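Local coordinates for protein putidaredoxin reductase (Pseudomonas putida, PDB 1Q1R) that probably passes electrons from NADH through its bound FAD to putidaredoxin, the iron-sulfur partner of the cytochrome P450cam monooxygenase, at residues P46-A51 with R134-A139. Numbering follows the deposited sequence.
Sequences PPLSKA and RTLEDA. With FAD (flavin-adenine dinucleotide), chain C.
Leu48, in a short 3-10 segment, faces Ala139 in the first turn of helix 136-144, with their CA atoms 5.7 Å apart. The interface is small and apolar, burying 163 Å², and Leu48 supplies more than half of that area. Its CB points at the helix, and with CG beside the backbone N (chi1 -56°) the two methyls divide the work: CD2 rests on Ala139 CB at 3.8 Å and meets Leu136 CD1, the Leu48 and Leu136 side chains crossing at about a right angle, while CD1 lies 3.9 Å from Thr135 O. Leu48 CB touches both the C7M methyl of the flavin and Ala139 CB, so this residue bridges cofactor and helix.

The helix start is fixed by a capping box. Thr135 OG1 accepts from Asp138 N at 2.9 Å, and Asp138 OD2 in return takes Thr135 N from above the carboxylate plane, nearly straight at 173°, besides Arg134 N on its anti side. Arg131 forms a salt bridge with the other carboxylate oxygen. Just before the cap, the Arg134 chain bends at chi2 (-61°) and runs past the C8M methyl; NH2 binds FAD O1A at 3.0 Å, with a weaker bond from NE, and also pairs with Asp284.

In 46-51, Lys50, bent at chi4, returns NZ to Pro46 O and to FAD O4 (2.8 Å), with a weak bond to N5 and a salt bridge to Glu163. The contact thus joins two parts of the FAD pocket in this glutathione reductase-type fold through hydrophobic packing. Each cation is shared with a carboxylate, yet Lys50 would be expected to favour negative charge at O4/N5 on flavin reduction, and Arg134 to offset the phosphate charge.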
loop_
_atom_site.group_PDB
_atom_site.type_symbol
_atom_site.label_atom_id
_atom_site.label_comp_id
_atom_site.label_asym_id
_atom_site.label_seq_id
_atom_site.Cartn_x
_atom_site.Cartn_y
_atom_site.Cartn_z
ATOM N N PRO A 46 5.442 -1.843 5.916
ATOM C CA PRO A 46 4.837 -3.161 6.162
ATOM C C PRO A 46 4.952 -3.734 7.574
ATOM O O PRO A 46 3.997 -4.309 8.087
ATOM C CB PRO A 46 5.502 -4.049 5.112
ATOM C CG PRO A 46 5.659 -3.095 3.957
ATOM C CD PRO A 46 6.181 -1.841 4.638
ATOM N N PRO A 47 6.117 -3.582 8.226
ATOM C CA PRO A 47 6.263 -4.124 9.582
ATOM C C PRO A 47 5.325 -3.471 10.599
ATOM O O PRO A 47 5.054 -4.050 11.648
ATOM C CB PRO A 47 7.730 -3.846 9.916
ATOM C CG PRO A 47 8.407 -3.842 8.574
ATOM C CD PRO A 47 7.410 -3.075 7.723
ATOM N N LEU A 48 4.831 -2.274 10.283
ATOM C CA LEU A 48 3.958 -1.537 11.197
ATOM C C LEU A 48 2.594 -2.160 11.495
ATOM O O LEU A 48 1.905 -1.719 12.417
ATOM C CB LEU A 48 3.780 -0.091 10.714
ATOM C CG LEU A 48 5.074 0.705 10.509
ATOM C CD1 LEU A 48 4.734 2.159 10.249
ATOM C CD2 LEU A 48 5.976 0.584 11.724
ATOM N N SER A 49 2.182 -3.153 10.711
ATOM C CA SER A 49 0.923 -3.850 10.985
ATOM C C SER A 49 1.262 -5.334 11.131
ATOM O O SER A 49 0.377 -6.190 11.181
ATOM C CB SER A 49 -0.095 -3.648 9.857
ATOM O OG SER A 49 0.426 -4.048 8.603
ATOM N N LYS A 50 2.561 -5.618 11.218
ATOM C CA LYS A 50 3.057 -6.982 11.342
ATOM C C LYS A 50 4.000 -7.190 12.541
ATOM O O LYS A 50 3.600 -6.977 13.686
ATOM C CB LYS A 50 3.741 -7.393 10.026
ATOM C CG LYS A 50 2.825 -7.236 8.805
ATOM C CD LYS A 50 3.553 -7.531 7.494
ATOM C CE LYS A 50 2.646 -7.290 6.296
ATOM N NZ LYS A 50 2.212 -5.865 6.181
ATOM N N ALA A 51 5.243 -7.590 12.279
ATOM C CA ALA A 51 6.211 -7.866 13.345
ATOM C C ALA A 51 6.554 -6.694 14.273
ATOM O O ALA A 51 6.790 -6.901 15.469
ATOM C CB ALA A 51 7.505 -8.453 12.744
ATOM N N ARG A 134 -0.418 4.799 9.910
ATOM C CA ARG A 134 0.367 5.137 8.730
ATOM C C ARG A 134 1.798 5.522 9.116
ATOM O O ARG A 134 2.743 5.181 8.412
ATOM C CB ARG A 134 -0.305 6.290 7.968
ATOM C CG ARG A 134 -0.304 6.167 6.427
ATOM C CD ARG A 134 1.093 6.113 5.856
ATOM N NE ARG A 134 1.171 6.434 4.423
ATOM C CZ ARG A 134 0.721 5.667 3.429
ATOM N NH1 ARG A 134 0.127 4.507 3.675
ATOM N NH2 ARG A 134 0.916 6.045 2.173
ATOM N N THR A 135 1.961 6.216 10.241
ATOM C CA THR A 135 3.288 6.651 10.671
ATOM C C THR A 135 3.886 5.779 11.767
ATOM O O THR A 135 3.189 4.998 12.412
ATOM C CB THR A 135 3.265 8.092 11.207
ATOM O OG1 THR A 135 2.559 8.117 12.458
ATOM C CG2 THR A 135 2.574 9.022 10.213
ATOM N N LEU A 136 5.190 5.923 11.977
ATOM C CA LEU A 136 5.866 5.158 13.013
ATOM C C LEU A 136 5.245 5.555 14.352
ATOM O O LEU A 136 5.044 4.714 15.226
ATOM C CB LEU A 136 7.363 5.467 13.013
ATOM C CG LEU A 136 8.209 4.769 14.083
ATOM C CD1 LEU A 136 8.047 3.258 13.971
ATOM C CD2 LEU A 136 9.676 5.171 13.913
ATOM N N GLU A 137 4.931 6.840 14.496
ATOM C CA GLU A 137 4.324 7.339 15.721
ATOM C C GLU A 137 2.993 6.620 15.946
ATOM O O GLU A 137 2.713 6.172 17.059
ATOM C CB GLU A 137 4.109 8.858 15.643
ATOM C CG GLU A 137 3.449 9.439 16.887
ATOM C CD GLU A 137 3.164 10.929 16.767
ATOM O OE1 GLU A 137 4.110 11.701 16.504
ATOM O OE2 GLU A 137 1.995 11.330 16.943
ATOM N N ASP A 138 2.185 6.499 14.889
ATOM C CA ASP A 138 0.902 5.801 14.986
ATOM C C ASP A 138 1.116 4.376 15.484
ATOM O O ASP A 138 0.437 3.914 16.399
ATOM C CB ASP A 138 0.197 5.675 13.623
ATOM C CG ASP A 138 -0.308 6.995 13.077
ATOM O OD1 ASP A 138 -0.663 7.896 13.867
ATOM O OD2 ASP A 138 -0.374 7.112 11.839
ATOM N N ALA A 139 2.043 3.677 14.839
ATOM C CA ALA A 139 2.331 2.288 15.170
ATOM C C ALA A 139 2.765 2.087 16.616
ATOM O O ALA A 139 2.295 1.174 17.281
ATOM C CB ALA A 139 3.398 1.721 14.213
HETATM P PA FAD C . 4.498 7.425 1.774
HETATM O O1A FAD C . 3.224 8.017 2.247
HETATM O O2A FAD C . 5.052 6.262 2.505
HETATM O O5B FAD C . 5.627 8.560 1.725
HETATM C C5B FAD C . 5.331 9.904 1.326
HETATM C C4B FAD C . 6.039 10.873 2.289
HETATM O O4B FAD C . 6.084 12.221 1.698
HETATM C C3B FAD C . 5.254 11.016 3.602
HETATM O O3B FAD C . 6.177 11.138 4.692
HETATM C C2B FAD C . 4.519 12.321 3.421
HETATM O O2B FAD C . 4.249 12.921 4.692
HETATM C C1B FAD C . 5.549 13.143 2.673
HETATM N N9A FAD C . 5.007 14.383 2.053
HETATM C C8A FAD C . 3.845 14.514 1.388
HETATM N N7A FAD C . 3.704 15.789 1.003
HETATM C C5A FAD C . 4.774 16.461 1.420
HETATM C C6A FAD C . 5.176 17.794 1.322
HETATM N N6A FAD C . 4.402 18.687 0.708
HETATM N N1A FAD C . 6.359 18.174 1.867
HETATM C C2A FAD C . 7.143 17.289 2.498
HETATM N N3A FAD C . 6.772 16.005 2.606
HETATM C C4A FAD C . 5.601 15.572 2.079
HETATM N N1 FAD C . 2.561 -2.625 0.767
HETATM C C2 FAD C . 2.865 -3.926 0.345
HETATM O O2 FAD C . 3.195 -4.132 -0.822
HETATM N N3 FAD C . 2.803 -4.985 1.268
HETATM C C4 FAD C . 2.441 -4.734 2.613
HETATM O O4 FAD C . 2.434 -5.663 3.419
HETATM C C4X FAD C . 2.134 -3.429 3.032
HETATM N N5 FAD C . 1.835 -3.168 4.338
HETATM C C5X FAD C . 1.603 -1.902 4.793
HETATM C C6 FAD C . 1.326 -1.675 6.157
HETATM C C7 FAD C . 1.110 -0.361 6.634
HETATM C C7M FAD C . 0.774 -0.144 8.121
HETATM C C8 FAD C . 1.180 0.735 5.736
HETATM C C8M FAD C . 0.978 2.179 6.221
HETATM C C9 FAD C . 1.456 0.506 4.377
HETATM C C9A FAD C . 1.666 -0.807 3.900
HETATM N N10 FAD C . 1.960 -1.055 2.532
HETATM C C10 FAD C . 2.200 -2.377 2.103
HETATM C "C1'" FAD C . 2.004 0.070 1.549
HETATM C "C2'" FAD C . 3.452 0.456 1.234
HETATM O "O2'" FAD C . 4.171 0.613 2.462
HETATM C "C3'" FAD C . 3.510 1.761 0.418
HETATM O "O3'" FAD C . 2.698 1.615 -0.754
HETATM C "C4'" FAD C . 4.954 2.082 0.010
HETATM O "O4'" FAD C . 5.762 2.218 1.181
HETATM C "C5'" FAD C . 5.052 3.379 -0.812
HETATM O "O5'" FAD C . 4.805 4.550 -0.016
HETATM P P FAD C . 5.163 5.999 -0.636
HETATM O O1P FAD C . 6.599 6.259 -0.399
HETATM O O2P FAD C . 4.674 6.025 -2.032
HETATM O O3P FAD C . 4.247 7.030 0.220
#